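Local coordinates for penicillin-binding protein PbpB (Mycobacterium tuberculosis, PDB 6KGU) that builds cross-linked peptidoglycan from lipid intermediates in cell-wall synthesis and is the target of beta-lactam antibiotics such as aztreonam, at residues G131-N136 with L197-Q202. Sequence-based numbering, arbitrary orientation.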
ATOM      1  N   GLY A 131      17.948  15.243   0.155  1.00 32.10           N
ATOM      2  CA  GLY A 131      18.364  14.576  -1.064  1.00 30.74           C
ATOM      3  C   GLY A 131      17.214  13.771  -1.637  1.00 35.51           C
ATOM      4  O   GLY A 131      16.148  14.305  -1.952  1.00 34.15           O
ATOM      5  N   SER A 132      17.410  12.458  -1.757  1.00 35.74           N
ATOM      6  CA  SER A 132      16.388  11.592  -2.330  1.00 32.74           C
ATOM      7  C   SER A 132      15.200  11.359  -1.395  1.00 28.57           C
ATOM      8  O   SER A 132      14.214  10.749  -1.825  1.00 31.67           O
ATOM      9  CB  SER A 132      17.011  10.241  -2.719  1.00 27.60           C
ATOM     10  OG  SER A 132      17.318   9.494  -1.558  1.00 30.84           O
ATOM     11  N   LEU A 133      15.252  11.825  -0.149  1.00 29.60           N
ATOM     12  CA  LEU A 133      14.205  11.477   0.815  1.00 30.92           C
ATOM     13  C   LEU A 133      12.820  11.898   0.316  1.00 32.49           C
ATOM     14  O   LEU A 133      12.565  13.082   0.066  1.00 30.70           O
ATOM     15  CB  LEU A 133      14.487  12.125   2.166  1.00 29.37           C
ATOM     16  CG  LEU A 133      13.426  11.888   3.256  1.00 29.21           C
ATOM     17  CD1 LEU A 133      13.415  10.427   3.667  1.00 25.27           C
ATOM     18  CD2 LEU A 133      13.679  12.765   4.495  1.00 31.49           C
ATOM     19  N   ALA A 134      11.921  10.922   0.181  1.00 31.19           N
ATOM     20  CA  ALA A 134      10.561  11.172  -0.304  1.00 30.06           C
ATOM     21  C   ALA A 134      10.552  11.927  -1.635  1.00 28.77           C
ATOM     22  O   ALA A 134       9.592  12.629  -1.950  1.00 27.79           O
ATOM     23  CB  ALA A 134       9.729  11.932   0.741  1.00 26.87           C
ATOM     24  N   ALA A 135      11.614  11.783  -2.442  1.00 26.68           N
ATOM     25  CA  ALA A 135      11.633  12.482  -3.723  1.00 27.70           C
ATOM     26  C   ALA A 135      10.600  11.934  -4.688  1.00 27.94           C
ATOM     27  O   ALA A 135      10.196  12.650  -5.609  1.00 30.95           O
ATOM     28  CB  ALA A 135      13.018  12.403  -4.373  1.00 29.73           C
ATOM     29  N   ASN A 136      10.172  10.683  -4.505  1.00 25.06           N
ATOM     30  CA  ASN A 136       9.085  10.146  -5.332  1.00 29.44           C
ATOM     31  C   ASN A 136       7.813  10.976  -5.190  1.00 28.01           C
ATOM     32  O   ASN A 136       7.027  11.091  -6.144  1.00 27.02           O
ATOM     33  CB  ASN A 136       8.811   8.685  -4.939  1.00 28.49           C
ATOM     34  CG  ASN A 136       8.685   8.498  -3.429  1.00 29.18           C
ATOM     35  OD1 ASN A 136       9.563   8.903  -2.651  1.00 26.92           O
ATOM     36  ND2 ASN A 136       7.574   7.904  -3.008  1.00 28.05           N
ATOM     37  N   LEU A 197       3.324  13.002   5.604  1.00 31.06           N
ATOM     38  CA  LEU A 197       4.536  12.221   5.826  1.00 28.96           C
ATOM     39  C   LEU A 197       5.179  12.546   7.167  1.00 32.73           C
ATOM     40  O   LEU A 197       5.172  13.692   7.625  1.00 34.53           O
ATOM     41  CB  LEU A 197       5.577  12.474   4.721  1.00 25.65           C
ATOM     42  CG  LEU A 197       5.250  12.069   3.279  1.00 29.07           C
ATOM     43  CD1 LEU A 197       6.448  12.354   2.351  1.00 27.11           C
ATOM     44  CD2 LEU A 197       4.819  10.588   3.174  1.00 24.52           C
ATOM     45  N   ASP A 198       5.748  11.522   7.782  1.00 27.69           N
ATOM     46  CA  ASP A 198       6.640  11.662   8.921  1.00 31.86           C
ATOM     47  C   ASP A 198       8.034  11.319   8.412  1.00 31.56           C
ATOM     48  O   ASP A 198       8.303  10.164   8.071  1.00 31.52           O
ATOM     49  CB  ASP A 198       6.194  10.745  10.060  1.00 30.30           C
ATOM     50  CG  ASP A 198       7.093  10.827  11.281  1.00 37.48           C
ATOM     51  OD1 ASP A 198       8.324  10.841  11.130  1.00 36.41           O
ATOM     52  OD2 ASP A 198       6.553  10.861  12.399  1.00 36.99           O
ATOM     53  N   ASN A 199       8.921  12.321   8.384  1.00 35.32           N
ATOM     54  CA  ASN A 199      10.232  12.144   7.765  1.00 31.69           C
ATOM     55  C   ASN A 199      11.036  11.044   8.434  1.00 33.77           C
ATOM     56  O   ASN A 199      11.800  10.356   7.757  1.00 30.79           O
ATOM     57  CB  ASN A 199      11.009  13.461   7.778  1.00 32.10           C
ATOM     58  CG  ASN A 199      10.570  14.403   6.655  1.00 40.97           C
ATOM     59  OD1 ASN A 199       9.716  14.051   5.833  1.00 36.07           O
ATOM     60  ND2 ASN A 199      11.152  15.596   6.616  1.00 34.77           N
ATOM     61  N   ASP A 200      10.874  10.845   9.745  1.00 32.25           N
ATOM     62  CA  ASP A 200      11.585   9.762  10.417  1.00 34.38           C
ATOM     63  C   ASP A 200      11.087   8.406   9.932  1.00 31.58           C
ATOM     64  O   ASP A 200      11.880   7.517   9.611  1.00 30.93           O
ATOM     65  CB  ASP A 200      11.419   9.869  11.936  1.00 38.71           C
ATOM     66  CG  ASP A 200      11.935  11.191  12.497  1.00 48.41           C
ATOM     67  OD1 ASP A 200      12.902  11.760  11.932  1.00 40.22           O
ATOM     68  OD2 ASP A 200      11.376  11.647  13.516  1.00 55.18           O
ATOM     69  N   ILE A 201       9.773   8.227   9.885  1.00 29.69           N
ATOM     70  CA  ILE A 201       9.227   6.982   9.362  1.00 28.02           C
ATOM     71  C   ILE A 201       9.605   6.819   7.892  1.00 31.14           C
ATOM     72  O   ILE A 201      10.100   5.763   7.476  1.00 28.04           O
ATOM     73  CB  ILE A 201       7.707   6.929   9.590  1.00 30.86           C
ATOM     74  CG1 ILE A 201       7.428   6.978  11.101  1.00 29.30           C
ATOM     75  CG2 ILE A 201       7.122   5.690   8.920  1.00 29.55           C
ATOM     76  CD1 ILE A 201       5.948   7.109  11.503  1.00 29.39           C
ATOM     77  N   GLN A 202       9.438   7.885   7.098  1.00 27.06           N
ATOM     78  CA  GLN A 202       9.778   7.809   5.680  1.00 22.94           C
ATOM     79  C   GLN A 202      11.229   7.402   5.484  1.00 24.79           C
ATOM     80  O   GLN A 202      11.530   6.536   4.664  1.00 27.77           O
ATOM     81  CB  GLN A 202       9.507   9.152   4.989  1.00 28.02           C
ATOM     82  CG  GLN A 202       9.996   9.213   3.534  1.00 23.20           C
ATOM     83  CD  GLN A 202       9.050   8.510   2.584  1.00 29.71           C
ATOM     84  OE1 GLN A 202       7.871   8.371   2.884  1.00 26.05           O
ATOM     85  NE2 GLN A 202       9.557   8.078   1.418  1.00 26.23           N
TER
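Gln202 and Leu133 make the tightest approach here: the methyl CD1 of Leu133 lies 3.6 Å from Gln202 CG, the two side chains running past each other in opposite directions. Leu133 reaches this position with CG anti to its own backbone nitrogen (chi1 177°), which carries its branch toward the first turn of helix 199-216. Its other methyl, CD2, meets the amide carbon CG of Asn199 at 4.1 Å, a looser van der Waals contact. Ala134 fills the adjoining position. Its CB points at the helix and packs 3.7 Å from Leu197 CD1 and 3.9 Å from Gln202 CG.

The bend at chi2 (79°) brings the glutamine amide alongside the Ala134 backbone, leaving NE2 of Gln202 3.7 Å from Ala134 CA. Gln202 NE2 and Asn136 ND2 both donate to Met236 O, ND2 also to Asn258 OD1, and the two amides slide past each other in opposite directions, planes 32° apart.

Ser132 to Ala135 form a type II beta turn, closed by Ala135 N on Ser132 O (2.9 Å), and Ala134 sits at the N-cap of helix 135-138. Gln206, one turn beyond Gln202, ties turn to helix: its OE1 accepts from Gln202 NE2 and Ala134 N, and its NE2 donates to Ser132 O. Asp198 caps helix 199-216: its OD1 accepts from Ile201 N at 3.2 Å, approached from above the carboxylate plane, and weakly from Asp200 N.

The contact thus packs 131-136, within the dimerisation-domain family region, against the start of helix 199-216, beside strand 233-238 of the antiparallel transpeptidase sheet and away from the active site. Direct contact between the segments is entirely van der Waals, whereas the amide nitrogens of Asn136, Asn199 and Gln202 bond to groups outside them, consistent with close packing setting the fit and the bonds to Gln206 and Met236 holding turn and helix in place.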